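Local coordinates for alpha-L-rhamnosidase (Aspergillus terreus, PDB 6GSZ), which probably hydrolyses terminal non-reducing alpha-L-rhamnose residues from alpha-L-rhamnosides and binds calcium, at residues A[155-160]-A[170-175]; A[202-207]-A[225-230]. One frame throughout, in Å; residues are numbered along the deposited sequence.

Overall arrangement
Both contacts are buried in the beta-sandwich domain formed by two facing beta sheets, and their centres lie about 9 Å apart. They share the sheet in which strands 156-161 and 196-205 are antiparallel neighbours: Leu156 N probably bonds to Gly205 O at 2.9 Å, and Thr203 N likewise to Glu158 O. Contact 1 joins that sheet to the loop 170-175 and mixes polar and apolar chemistry, with one backbone hydrogen bond, a bridging water and a calcium ion alongside. Contact 2 instead lies between the two facing sheets and consists of valine and leucine packing.

Contact 1 of 2, residues A[155-160]-A[170-175]; sequences GLYEAR and VMAPGW. With CA (calcium ion), chain B.
The contact lies in the beta-sandwich domain, where the loop 170-175 folds back over the start of strand 156-161 beside a calcium site. Tyr157 N donates to Ala172 O (2.9 Å, N-H...O angle 150°). The same oxygen receives a CA-H contact from Leu156 CA at 3.0 Å, so two successive strand residues converge on it. Water 1 makes a second polar link, accepting from Ala172 N and donating to Tyr157 O at 2.7 Å; the bridge ties the amide of Ala172 to the strand without a direct bond. The Leu156 side chain leans over the loop, its CG anti to its own carbonyl carbon (chi1 -62°): CD2 rests near the carbonyl oxygens of both Ala172 and Met171, while CD1 meets Met171 CE at 3.7 Å. Tyr157 CG lies between the backbone N and the carbonyl carbon (chi1 70°), which sets the ring beside Ala172, with CE1 and CZ both near the methyl CB; its hydroxyl hydrogen-bonds to Asn185 and Tyr187 on strand 182-188 of the facing sheet. A cis peptide bond before Pro173 turns the loop here, and Pro173 CD lies 3.6 Å from Gly155 O. Further along the strand, the extended Glu158 side chain reaches the calcium ion, which Ser392 also binds, and its other carboxylate oxygen forms a salt bridge with Arg165. Glu158 OE1 sits 2.3 Å from the metal, and waters 2 and 3 are further ligands.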
ATOM      1  N   GLY A 155      12.496  14.862  -8.200  1.00 10.05           N
ATOM      2  CA  GLY A 155      11.249  14.968  -8.913  1.00 10.08           C
ATOM      3  C   GLY A 155      10.779  13.607  -9.305  1.00  9.49           C
ATOM      4  O   GLY A 155      10.845  12.662  -8.485  1.00 11.19           O
ATOM      5  N   LEU A 156      10.248  13.484 -10.517  1.00 10.42           N
ATOM      6  CA  LEU A 156       9.799  12.217 -11.113  1.00  9.76           C
ATOM      7  C   LEU A 156      10.341  12.151 -12.528  1.00  9.60           C
ATOM      8  O   LEU A 156      10.526  13.232 -13.149  1.00 10.81           O
ATOM      9  CB  LEU A 156       8.277  12.165 -11.126  1.00 10.94           C
ATOM     10  CG  LEU A 156       7.596  12.210  -9.748  1.00 10.89           C
ATOM     11  CD1 LEU A 156       6.063  12.363  -9.890  1.00 13.60           C
ATOM     12  CD2 LEU A 156       7.953  11.003  -8.866  1.00 10.84           C
ATOM     13  N   TYR A 157      10.573  10.979 -13.083  1.00 10.20           N
ATOM     14  CA  TYR A 157      11.180  10.874 -14.395  1.00 10.23           C
ATOM     15  C   TYR A 157      10.420   9.907 -15.297  1.00 10.12           C
ATOM     16  O   TYR A 157       9.808   8.922 -14.852  1.00 11.29           O
ATOM     17  CB  TYR A 157      12.670  10.489 -14.340  1.00 10.07           C
ATOM     18  CG  TYR A 157      12.838   9.072 -13.890  1.00 10.63           C
ATOM     19  CD1 TYR A 157      12.915   8.744 -12.548  1.00  9.85           C
ATOM     20  CD2 TYR A 157      12.850   8.028 -14.830  1.00 10.30           C
ATOM     21  CE1 TYR A 157      12.995   7.417 -12.145  1.00  9.97           C
ATOM     22  CE2 TYR A 157      12.894   6.701 -14.430  1.00 11.13           C
ATOM     23  CZ  TYR A 157      12.963   6.407 -13.089  1.00 10.16           C
ATOM     24  OH  TYR A 157      12.944   5.080 -12.734  1.00 10.81           O
ATOM     25  N   GLU A 158      10.572  10.117 -16.603  1.00 10.20           N
ATOM     26  CA  GLU A 158      10.207   9.173 -17.642  1.00 11.08           C
ATOM     27  C   GLU A 158      11.351   9.158 -18.648  1.00 10.69           C
ATOM     28  O   GLU A 158      11.630  10.203 -19.261  1.00 11.32           O
ATOM     29  CB  GLU A 158       8.923   9.564 -18.357  1.00 13.79           C
ATOM     30  CG  GLU A 158       8.497   8.619 -19.438  1.00 17.70           C
ATOM     31  CD  GLU A 158       7.070   8.872 -19.934  1.00 29.87           C
ATOM     32  OE1 GLU A 158       6.455   9.896 -19.541  1.00 36.91           O
ATOM     33  OE2 GLU A 158       6.562   8.036 -20.676  1.00 32.86           O
ATOM     34  N   ALA A 159      12.009   8.024 -18.844  1.00 11.05           N
ATOM     35  CA  ALA A 159      13.157   7.871 -19.717  1.00 11.25           C
ATOM     36  C   ALA A 159      12.801   7.125 -21.000  1.00 11.93           C
ATOM     37  O   ALA A 159      11.941   6.248 -21.028  1.00 11.53           O
ATOM     38  CB  ALA A 159      14.291   7.153 -19.027  1.00 12.44           C
ATOM     39  N   ARG A 160      13.469   7.540 -22.084  1.00 11.45           N
ATOM     40  CA  ARG A 160      13.334   6.903 -23.397  1.00 11.75           C
ATOM     41  C   ARG A 160      14.744   6.672 -23.949  1.00 12.52           C
ATOM     42  O   ARG A 160      15.616   7.557 -23.857  1.00 13.73           O
ATOM     43  CB  ARG A 160      12.555   7.786 -24.379  1.00 14.59           C
ATOM     44  CG  ARG A 160      11.190   8.244 -23.883  1.00 18.96           C
ATOM     45  CD  ARG A 160      10.335   9.006 -24.876  1.00 19.84           C
ATOM     46  NE  ARG A 160       9.800   8.057 -25.848  1.00 23.91           N
ATOM     47  CZ  ARG A 160       8.744   7.259 -25.648  1.00 25.73           C
ATOM     48  NH1 ARG A 160       8.077   7.309 -24.506  1.00 27.60           N
ATOM     49  NH2 ARG A 160       8.359   6.421 -26.602  1.00 28.01           N
ATOM     50  N   VAL A 170       5.611   4.142 -13.530  1.00 10.15           N
ATOM     51  CA  VAL A 170       5.104   5.500 -13.625  1.00 10.27           C
ATOM     52  C   VAL A 170       5.218   6.142 -12.250  1.00 10.66           C
ATOM     53  O   VAL A 170       5.449   5.464 -11.235  1.00 10.94           O
ATOM     54  CB  VAL A 170       3.675   5.572 -14.176  1.00 10.47           C
ATOM     55  CG1 VAL A 170       3.633   5.063 -15.599  1.00 12.58           C
ATOM     56  CG2 VAL A 170       2.697   4.838 -13.287  1.00 12.93           C
ATOM     57  N   MET A 171       5.074   7.458 -12.186  1.00 10.69           N
ATOM     58  CA  MET A 171       5.273   8.222 -10.946  1.00 11.18           C
ATOM     59  C   MET A 171       6.569   7.801 -10.228  1.00 10.91           C
ATOM     60  O   MET A 171       6.629   7.674  -9.003  1.00 12.00           O
ATOM     61  CB  MET A 171       4.054   8.142 -10.029  1.00 12.94           C
ATOM     62  CG  MET A 171       2.767   8.612 -10.716  1.00 12.40           C
ATOM     63  SD  MET A 171       2.787  10.286 -11.296  1.00 16.06           S
ATOM     64  CE  MET A 171       2.561  11.161  -9.758  1.00 16.47           C
ATOM     65  N   ALA A 172       7.640   7.602 -11.010  1.00 10.29           N
ATOM     66  CA  ALA A 172       8.899   7.062 -10.540  1.00 10.05           C
ATOM     67  C   ALA A 172       9.840   8.181 -10.143  1.00  9.15           C
ATOM     68  O   ALA A 172       9.934   9.183 -10.876  1.00 10.04           O
ATOM     69  CB  ALA A 172       9.518   6.225 -11.635  1.00 11.04           C
ATOM     70  N   PRO A 173      10.607   8.078  -9.045  1.00  9.49           N
ATOM     71  CA  PRO A 173      10.775   6.895  -8.189  1.00 10.03           C
ATOM     72  C   PRO A 173       9.814   6.759  -7.020  1.00 10.18           C
ATOM     73  O   PRO A 173       9.992   5.842  -6.209  1.00 11.56           O
ATOM     74  CB  PRO A 173      12.215   7.131  -7.666  1.00 11.96           C
ATOM     75  CG  PRO A 173      12.262   8.632  -7.453  1.00 11.80           C
ATOM     76  CD  PRO A 173      11.551   9.131  -8.680  1.00 10.42           C
ATOM     77  N   GLY A 174       8.777   7.588  -6.953  1.00  9.91           N
ATOM     78  CA  GLY A 174       7.827   7.512  -5.856  1.00  9.45           C
ATOM     79  C   GLY A 174       8.217   8.485  -4.748  1.00 10.31           C
ATOM     80  O   GLY A 174       9.124   9.333  -4.949  1.00 11.15           O
ATOM     81  N   TRP A 175       7.530   8.412  -3.618  1.00  9.86           N
ATOM     82  CA  TRP A 175       7.689   9.339  -2.525  1.00  9.32           C
ATOM     83  C   TRP A 175       8.387   8.683  -1.328  1.00 10.22           C
ATOM     84  O   TRP A 175       7.755   7.896  -0.598  1.00 11.04           O
ATOM     85  CB  TRP A 175       6.359   9.962  -2.101  1.00  9.29           C
ATOM     86  CG  TRP A 175       6.521  11.120  -1.171  1.00  9.41           C
ATOM     87  CD1 TRP A 175       7.682  11.734  -0.795  1.00 10.33           C
ATOM     88  CD2 TRP A 175       5.466  11.819  -0.494  1.00  9.09           C
ATOM     89  NE1 TRP A 175       7.421  12.792   0.039  1.00 10.44           N
ATOM     90  CE2 TRP A 175       6.070  12.862   0.248  1.00  9.77           C
ATOM     91  CE3 TRP A 175       4.077  11.675  -0.461  1.00 10.20           C
ATOM     92  CZ2 TRP A 175       5.325  13.768   0.989  1.00  9.99           C
ATOM     93  CZ3 TRP A 175       3.337  12.549   0.299  1.00 10.67           C
ATOM     94  CH2 TRP A 175       3.958  13.603   0.989  1.00 11.63           C
TER
HETATM   95 CA    CA B 946       4.165  10.204 -19.760  0.60 42.44          CA
HETATM   96  O   HOH W   1       7.440   8.988 -13.542  1.00 21.58           O
HETATM   97  O   HOH W   2       4.802  10.920 -21.526  1.00 37.36           O
HETATM   98  O   HOH W   3       2.265   9.716 -20.822  1.00 31.34           O

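Contact 2 of 2, residues A[202-207]-A[225-230]; sequences VTVGEG and DTLGLL
Strands 202-205 and 228-230 face each other from the two sheets of the sandwich, their axes 7.7 Å apart at closest approach and their directions 133° apart. At this separation side chains fill the gap, with Val202, Val204, Leu227 and Leu229 all projecting inward. Val202 and Leu229 meet at a slant: Leu229 CD1 touches Val202 CG1 at 3.8 Å, and its other methyl, CD2, lies 4.0 Å from Val202 CG2. Leu229 CG is anti to the backbone N (chi1 172°), which brings both methyls to the valine. Val204 and Leu227 run past one another in opposite senses, bringing Val204 CG1 to 3.9 Å from Leu227 CB and also against Gly228 O. The forked end of Leu227 continues onto the opposing backbone, where CD1 approaches Val204 O at 3.4 Å and CD2 approaches Glu206 CA at 3.5 Å. The Glu206 side chain leads off from the contact, and its OE1 is hydrogen-bonded to His129 N and Thr128 OG1. Phe134 and Ile151, from the two sheets, extend the apolar layer around Leu229. Cohesion between these segments therefore rests on van der Waals packing and the burial of branched aliphatic groups, the backbone polar atoms of the strands pairing largely within their own sheets.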
ATOM      1  N   VAL A 202      15.255  12.058 -21.149  1.00 11.15           N
ATOM      2  CA  VAL A 202      14.521  11.870 -19.901  1.00 10.78           C
ATOM      3  C   VAL A 202      13.726  13.148 -19.625  1.00 10.33           C
ATOM      4  O   VAL A 202      14.291  14.274 -19.697  1.00 12.01           O
ATOM      5  CB  VAL A 202      15.447  11.586 -18.701  1.00 10.48           C
ATOM      6  CG1 VAL A 202      14.597  11.234 -17.473  1.00 11.51           C
ATOM      7  CG2 VAL A 202      16.427  10.454 -18.999  1.00 12.20           C
ATOM      8  N   THR A 203      12.446  13.018 -19.330  1.00 11.25           N
ATOM      9  CA  THR A 203      11.653  14.125 -18.877  1.00 10.62           C
ATOM     10  C   THR A 203      11.527  14.063 -17.370  1.00 10.44           C
ATOM     11  O   THR A 203      11.221  12.971 -16.831  1.00 10.98           O
ATOM     12  CB  THR A 203      10.260  14.156 -19.499  1.00 12.23           C
ATOM     13  OG1 THR A 203      10.356  14.129 -20.925  1.00 13.71           O
ATOM     14  CG2 THR A 203       9.494  15.391 -19.063  1.00 12.99           C
ATOM     15  N   VAL A 204      11.772  15.168 -16.676  1.00 10.59           N
ATOM     16  CA  VAL A 204      11.676  15.281 -15.241  1.00 10.18           C
ATOM     17  C   VAL A 204      10.595  16.275 -14.871  1.00 10.03           C
ATOM     18  O   VAL A 204      10.607  17.382 -15.360  1.00 11.80           O
ATOM     19  CB  VAL A 204      13.002  15.645 -14.566  1.00 10.91           C
ATOM     20  CG1 VAL A 204      12.867  15.844 -13.052  1.00 10.47           C
ATOM     21  CG2 VAL A 204      14.058  14.598 -14.875  1.00 11.22           C
ATOM     22  N   GLY A 205       9.689  15.870 -13.992  1.00 10.58           N
ATOM     23  CA  GLY A 205       8.648  16.684 -13.383  1.00 10.44           C
ATOM     24  C   GLY A 205       8.831  16.843 -11.887  1.00  9.91           C
ATOM     25  O   GLY A 205       9.697  16.186 -11.309  1.00 10.46           O
ATOM     26  N   GLU A 206       8.040  17.743 -11.264  1.00 10.02           N
ATOM     27  CA  GLU A 206       8.343  18.146  -9.880  1.00 10.71           C
ATOM     28  C   GLU A 206       7.954  17.050  -8.864  1.00 10.42           C
ATOM     29  O   GLU A 206       8.587  16.960  -7.823  1.00 11.28           O
ATOM     30  CB  GLU A 206       7.665  19.482  -9.574  1.00 10.84           C
ATOM     31  CG  GLU A 206       6.164  19.435  -9.571  1.00 10.77           C
ATOM     32  CD  GLU A 206       5.455  20.739  -9.325  1.00 13.67           C
ATOM     33  OE1 GLU A 206       6.099  21.808  -9.508  1.00 14.43           O
ATOM     34  OE2 GLU A 206       4.218  20.688  -9.009  1.00 15.65           O
ATOM     35  N   GLY A 207       6.859  16.338  -9.107  1.00  9.59           N
ATOM     36  CA  GLY A 207       6.383  15.361  -8.143  1.00  9.41           C
ATOM     37  C   GLY A 207       6.234  15.940  -6.750  1.00 10.54           C
ATOM     38  O   GLY A 207       5.708  17.034  -6.524  1.00 11.74           O
ATOM     39  N   ASP A 225      14.362  22.984  -4.840  1.00 12.20           N
ATOM     40  CA  ASP A 225      13.586  23.919  -5.657  1.00 13.36           C
ATOM     41  C   ASP A 225      13.907  23.774  -7.130  1.00 10.97           C
ATOM     42  O   ASP A 225      13.453  24.637  -7.916  1.00 13.09           O
ATOM     43  CB  ASP A 225      13.806  25.366  -5.220  1.00 14.65           C
ATOM     44  CG  ASP A 225      15.191  25.926  -5.432  1.00 18.65           C
ATOM     45  OD1 ASP A 225      16.078  25.208  -5.911  1.00 15.60           O
ATOM     46  OD2 ASP A 225      15.324  27.137  -5.189  1.00 27.47           O
ATOM     47  N   THR A 226      14.686  22.767  -7.525  1.00 11.34           N
ATOM     48  CA  THR A 226      15.217  22.641  -8.892  1.00 11.57           C
ATOM     49  C   THR A 226      15.046  21.192  -9.394  1.00 11.84           C
ATOM     50  O   THR A 226      15.403  20.239  -8.696  1.00 13.54           O
ATOM     51  CB  THR A 226      16.677  23.097  -8.958  1.00 13.78           C
ATOM     52  OG1 THR A 226      16.756  24.449  -8.505  1.00 13.66           O
ATOM     53  CG2 THR A 226      17.216  23.025 -10.378  1.00 14.68           C
ATOM     54  N   LEU A 227      14.435  20.993 -10.579  1.00 10.99           N
ATOM     55  CA  LEU A 227      14.316  19.657 -11.141  1.00 10.99           C
ATOM     56  C   LEU A 227      15.705  19.100 -11.471  1.00 11.56           C
ATOM     57  O   LEU A 227      16.539  19.786 -12.022  1.00 12.29           O
ATOM     58  CB  LEU A 227      13.478  19.681 -12.416  1.00 12.31           C
ATOM     59  CG  LEU A 227      12.067  20.217 -12.264  1.00 14.09           C
ATOM     60  CD1 LEU A 227      11.299  20.174 -13.571  1.00 15.73           C
ATOM     61  CD2 LEU A 227      11.315  19.495 -11.204  1.00 14.21           C
ATOM     62  N   GLY A 228      15.953  17.844 -11.088  1.00 11.73           N
ATOM     63  CA  GLY A 228      17.236  17.216 -11.272  1.00 11.74           C
ATOM     64  C   GLY A 228      17.144  15.774 -11.739  1.00 10.85           C
ATOM     65  O   GLY A 228      16.159  15.096 -11.437  1.00 10.98           O
ATOM     66  N   LEU A 229      18.184  15.318 -12.432  1.00 10.24           N
ATOM     67  CA  LEU A 229      18.246  13.953 -12.988  1.00 10.31           C
ATOM     68  C   LEU A 229      19.586  13.329 -12.571  1.00 10.46           C
ATOM     69  O   LEU A 229      20.640  13.939 -12.703  1.00 11.31           O
ATOM     70  CB  LEU A 229      18.222  14.045 -14.521  1.00 11.90           C
ATOM     71  CG  LEU A 229      18.471  12.738 -15.270  1.00 12.49           C
ATOM     72  CD1 LEU A 229      17.385  11.720 -14.982  1.00 13.12           C
ATOM     73  CD2 LEU A 229      18.641  12.980 -16.743  1.00 13.40           C
ATOM     74  N   LEU A 230      19.542  12.077 -12.096  1.00  9.96           N
ATOM     75  CA  LEU A 230      20.750  11.266 -11.931  1.00 11.03           C
ATOM     76  C   LEU A 230      20.571  10.007 -12.777  1.00 11.12           C
ATOM     77  O   LEU A 230      19.577   9.270 -12.576  1.00 11.49           O
ATOM     78  CB  LEU A 230      20.913  10.892 -10.455  1.00 10.78           C
ATOM     79  CG  LEU A 230      22.128   9.994 -10.139  1.00 11.93           C
ATOM     80  CD1 LEU A 230      23.447  10.731 -10.445  1.00 12.53           C
ATOM     81  CD2 LEU A 230      22.090   9.522  -8.691  1.00 12.64           C
TER